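Local coordinates for protein arylesterase (Agrobacterium tumefaciens, PDB 3DCI) that probably hydrolyses ester bonds as an SGNH (GDSL-like) family hydrolase and is seen with bound zinc, at residues A[151-156]-A[220-225]; A[134-139]-A[146-151]. All blocks are in the same frame, centred on the assembly; numbering follows the deposited sequence.

Contact 1 of 2, residues A[151-156]-A[220-225]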
# COMPACT_ATOMS: atom_id res chain seq x y z
N LEU A 151 -27.90 -0.41 8.16
CA LEU A 151 -28.26 -1.33 9.21
C LEU A 151 -26.97 -2.02 9.63
O LEU A 151 -26.33 -2.70 8.83
CB LEU A 151 -29.28 -2.31 8.70
CG LEU A 151 -29.73 -3.47 9.60
CD1 LEU A 151 -30.31 -2.98 10.95
CD2 LEU A 151 -30.74 -4.35 8.83
N ILE A 152 -26.59 -1.77 10.89
CA ILE A 152 -25.41 -2.32 11.54
C ILE A 152 -25.89 -3.60 12.22
O ILE A 152 -26.81 -3.54 13.00
CB ILE A 152 -24.86 -1.31 12.60
CG1 ILE A 152 -24.30 -0.07 11.89
CG2 ILE A 152 -23.79 -1.93 13.50
CD1 ILE A 152 -24.03 1.14 12.85
N VAL A 153 -25.28 -4.74 11.89
CA VAL A 153 -25.64 -6.03 12.42
C VAL A 153 -24.51 -6.65 13.26
O VAL A 153 -23.38 -6.83 12.78
CB VAL A 153 -26.04 -6.98 11.31
CG1 VAL A 153 -26.45 -8.35 11.90
CG2 VAL A 153 -27.22 -6.38 10.48
N ALA A 154 -24.80 -6.94 14.52
CA ALA A 154 -23.82 -7.59 15.38
C ALA A 154 -23.88 -9.08 15.05
O ALA A 154 -24.98 -9.63 14.99
CB ALA A 154 -24.12 -7.34 16.87
N PRO A 155 -22.71 -9.72 14.81
CA PRO A 155 -22.72 -11.14 14.53
C PRO A 155 -23.01 -11.93 15.80
O PRO A 155 -22.79 -11.43 16.90
CB PRO A 155 -21.28 -11.39 14.04
CG PRO A 155 -20.47 -10.39 14.75
CD PRO A 155 -21.35 -9.17 14.82
N PRO A 156 -23.50 -13.16 15.66
CA PRO A 156 -23.74 -13.93 16.88
C PRO A 156 -22.42 -14.15 17.61
O PRO A 156 -21.41 -14.31 16.96
CB PRO A 156 -24.28 -15.26 16.35
CG PRO A 156 -24.75 -14.96 14.96
CD PRO A 156 -23.83 -13.92 14.45
N ARG A 220 -34.03 -14.61 7.52
CA ARG A 220 -35.46 -14.50 7.81
C ARG A 220 -35.76 -13.37 8.80
O ARG A 220 -36.68 -12.59 8.56
CB ARG A 220 -35.98 -15.84 8.32
CG ARG A 220 -36.35 -16.76 7.16
CD ARG A 220 -36.30 -18.30 7.43
NE ARG A 220 -36.78 -18.80 8.73
CZ ARG A 220 -37.90 -18.45 9.36
NH1 ARG A 220 -38.20 -19.05 10.51
NH2 ARG A 220 -38.75 -17.54 8.87
N ALA A 221 -34.96 -13.29 9.86
CA ALA A 221 -35.12 -12.30 10.94
C ALA A 221 -34.85 -10.87 10.45
O ALA A 221 -35.47 -9.91 10.92
CB ALA A 221 -34.18 -12.63 12.12
N LEU A 222 -33.94 -10.72 9.50
CA LEU A 222 -33.63 -9.38 8.94
C LEU A 222 -34.71 -8.78 8.04
O LEU A 222 -34.73 -7.58 7.82
CB LEU A 222 -32.29 -9.39 8.18
CG LEU A 222 -31.04 -9.51 9.07
CD1 LEU A 222 -29.79 -9.60 8.21
CD2 LEU A 222 -30.92 -8.30 10.01
N ALA A 223 -35.62 -9.61 7.55
CA ALA A 223 -36.67 -9.16 6.65
C ALA A 223 -37.50 -8.07 7.34
O ALA A 223 -37.82 -7.05 6.71
CB ALA A 223 -37.53 -10.33 6.19
N ALA A 224 -37.79 -8.25 8.64
CA ALA A 224 -38.63 -7.29 9.37
C ALA A 224 -38.03 -5.90 9.50
O ALA A 224 -38.65 -4.93 9.06
CB ALA A 224 -39.04 -7.83 10.76
N PRO A 225 -36.82 -5.79 10.08
CA PRO A 225 -36.21 -4.48 10.10
C PRO A 225 -36.01 -3.91 8.69
O PRO A 225 -36.20 -2.72 8.49
CB PRO A 225 -34.88 -4.70 10.83
CG PRO A 225 -34.63 -6.16 10.74
CD PRO A 225 -35.97 -6.79 10.75
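Leu222 meets the strand through a single methyl, its CD2, which is shared by two side chains of segment 151-156. Leu222 CD2 lies 4.1 Å from Leu151 CD2 and 4.2 Å from Val153 CG2. Because residues two apart along a strand point to the same face, Leu151 and Val153 both direct CB toward helix 212-229, while Ile152 between them turns to the opposite face. The two receiving methyls, Leu151 CD2 and Val153 CG2, are themselves 4.4 Å apart, and the helix methyl bridges the pair. The leucines approach at a slant, each presenting one methyl of its fork. In Leu151, CG is anti to the backbone N (chi1 175°), which carries the fork out from the sheet; in Val153 it is the branch beside the backbone N that does the touching.

One turn further along the helix, Pro225 lies just beyond contact, its CB 4.6 Å from Leu151 CD2. Its ring nitrogen carries no hydrogen, and the helix is kinked here, the N atoms of Ala224 and Pro225 making no bond to the preceding turn.

A second shell closes round this small group. Ile106 of the adjacent strand touches both Leu151 and Val153, Phe194 and Trp51 pack on Leu222, and backbone hydrogen bonds to strands 104-108 and 192-195 fix the strand that presents the receiving methyls. Leu151 also touches His192, which binds zinc together with Asp228 farther along the same helix.

No hydrogen bond or charge crosses between the two segments, and they bury only 135 Å² together. The attachment is therefore hydrophobic and non-directional: it joins helix and sheet through methyl contact, with the zinc ion about 8 Å from the side chain of Leu151.

Contact 2 of 2, residues A[134-139]-A[146-151]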
# COMPACT_ATOMS: atom_id res chain seq x y z
N GLN A 134 -19.25 6.08 8.41
CA GLN A 134 -18.83 7.37 7.83
C GLN A 134 -18.60 7.26 6.33
O GLN A 134 -18.94 8.17 5.57
CB GLN A 134 -17.54 7.86 8.46
CG GLN A 134 -17.67 8.27 9.89
CD GLN A 134 -16.30 8.58 10.54
OE1 GLN A 134 -15.20 8.27 10.00
NE2 GLN A 134 -16.38 9.16 11.72
N ILE A 135 -18.00 6.15 5.91
CA ILE A 135 -17.80 5.90 4.49
C ILE A 135 -19.13 5.85 3.74
O ILE A 135 -19.29 6.50 2.70
CB ILE A 135 -17.01 4.59 4.26
CG1 ILE A 135 -15.55 4.80 4.69
CG2 ILE A 135 -17.11 4.14 2.75
CD1 ILE A 135 -14.62 3.56 4.65
N VAL A 136 -20.09 5.09 4.26
CA VAL A 136 -21.41 4.98 3.63
C VAL A 136 -22.06 6.37 3.54
O VAL A 136 -22.61 6.72 2.49
CB VAL A 136 -22.35 4.00 4.40
CG1 VAL A 136 -23.79 4.12 3.89
CG2 VAL A 136 -21.83 2.50 4.37
N GLU A 137 -22.01 7.13 4.64
CA GLU A 137 -22.62 8.46 4.73
C GLU A 137 -22.04 9.46 3.73
O GLU A 137 -22.76 10.26 3.13
CB GLU A 137 -22.49 9.05 6.15
CG GLU A 137 -23.29 8.32 7.25
CD GLU A 137 -22.79 8.63 8.71
OE1 GLU A 137 -21.91 9.52 8.87
OE2 GLU A 137 -23.28 7.98 9.69
N THR A 138 -20.73 9.43 3.55
CA THR A 138 -20.04 10.51 2.86
C THR A 138 -19.52 10.14 1.47
O THR A 138 -18.94 10.99 0.80
CB THR A 138 -18.88 11.00 3.74
OG1 THR A 138 -17.95 9.94 3.89
CG2 THR A 138 -19.40 11.42 5.10
N PHE A 139 -19.73 8.90 1.01
CA PHE A 139 -19.24 8.46 -0.31
C PHE A 139 -19.72 9.36 -1.45
O PHE A 139 -20.79 9.92 -1.37
CB PHE A 139 -19.69 7.03 -0.56
CG PHE A 139 -18.94 6.31 -1.66
CD1 PHE A 139 -17.70 5.77 -1.42
CD2 PHE A 139 -19.51 6.14 -2.91
CE1 PHE A 139 -17.02 5.08 -2.39
CE2 PHE A 139 -18.85 5.43 -3.90
CZ PHE A 139 -17.58 4.90 -3.64
N ALA A 146 -28.15 9.98 -3.76
CA ALA A 146 -28.44 8.56 -3.47
C ALA A 146 -27.70 8.00 -2.24
O ALA A 146 -27.00 6.99 -2.36
CB ALA A 146 -28.11 7.70 -4.71
N VAL A 147 -27.86 8.61 -1.07
CA VAL A 147 -27.17 8.16 0.12
C VAL A 147 -27.99 7.01 0.73
O VAL A 147 -29.14 7.20 1.03
CB VAL A 147 -26.99 9.27 1.18
CG1 VAL A 147 -26.24 8.75 2.44
CG2 VAL A 147 -26.23 10.52 0.58
N PRO A 148 -27.40 5.82 0.87
CA PRO A 148 -28.19 4.72 1.42
C PRO A 148 -28.42 4.83 2.93
O PRO A 148 -27.62 5.46 3.62
CB PRO A 148 -27.32 3.47 1.15
CG PRO A 148 -26.10 3.95 0.45
CD PRO A 148 -26.03 5.42 0.54
N LYS A 149 -29.46 4.15 3.42
CA LYS A 149 -29.62 3.90 4.83
C LYS A 149 -28.63 2.81 5.24
O LYS A 149 -28.05 2.15 4.37
CB LYS A 149 -31.06 3.48 5.13
CG LYS A 149 -32.03 4.64 5.01
CD LYS A 149 -33.46 4.16 4.86
CE LYS A 149 -34.42 5.33 4.65
NZ LYS A 149 -34.30 6.33 5.78
N LEU A 150 -28.43 2.65 6.54
CA LEU A 150 -27.47 1.70 7.09
C LEU A 150 -28.11 0.89 8.21
O LEU A 150 -28.75 1.44 9.10
CB LEU A 150 -26.23 2.43 7.62
CG LEU A 150 -25.12 1.60 8.28
CD1 LEU A 150 -24.50 0.63 7.27
CD2 LEU A 150 -24.04 2.50 8.91
N LEU A 151 -27.90 -0.41 8.16
CA LEU A 151 -28.26 -1.33 9.21
C LEU A 151 -26.97 -2.02 9.63
O LEU A 151 -26.33 -2.70 8.83
CB LEU A 151 -29.28 -2.31 8.70
CG LEU A 151 -29.73 -3.47 9.60
CD1 LEU A 151 -30.31 -2.98 10.95
CD2 LEU A 151 -30.74 -4.35 8.83
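Glu137 and Val147 bring the two backbones to their nearest approach, with CA atoms 6.5 Å apart, and the paths then diverge slightly, to 7.1 Å between the CA atoms of Val136 and Pro148. The first segment is the last turn of helix 122-138 together with Phe139, the first residue to leave helical geometry; the second enters strand 149-154 from a loop. No hydrogen bond joins them. Within the helix end, Gln134 O is gripped twice by Thr138, through its N and its OG1 (2.6 Å), which arrive from opposite faces of the carbonyl plane.

Val136 is the side chain on which the contact turns, and its two methyls divide the work. CG1, anti to the backbone N (chi1 168°), reaches the ring of Pro148, with 4.1 Å between Val136 CG1 and Pro148 CG, the two side chains meeting at an angle. CG2 faces farther up the strand, 4.4 Å from Leu150 CD1. Val147 packs differently, laying its CG1 against the carbonyls of the helix end, at 3.9 Å from Glu137 O. One of these carbonyls, Val136 O, accepts a hydrogen bond from the hydroxyl of Tyr141, whose side chain also touches Pro148.

Glu137 points CB away from the strand. The outer end of its side chain is engaged by His191, through a hydrogen bond between OE2 and NE2, and so ties the helix to the residue next to the zinc ligand His192. Leu92 of helix 88-99 also packs on Val136, while Ile140 of a second subunit touches Gln134 and Thr138.

Helix 122-138 connects the neighbouring parallel strands 104-108 and 149-154. The arrangement is thus the second half of a beta-alpha-beta crossover, where a helix ends and the chain turns back into the sheet, as expected in the alpha/beta/alpha fold of SGNH hydrolases.

Both contacts are built on strand 149-154, and their segments share Leu151, although their centres lie about 17 Å apart. Along the chain they come in series: contact 2 closes the loop that leads from helix 122-138 into the strand, and contact 1 then joins the strand to helix 212-229, more than sixty residues later. Alternation along the strand sends Leu150 to one face of the five-stranded parallel sheet and Leu151 and Val153 to the other. One strand is thereby held between helices on its two faces, a compact example of the three-layer alpha/beta/alpha design, with the zinc ligand His192 on the neighbouring edge strand of the sheet.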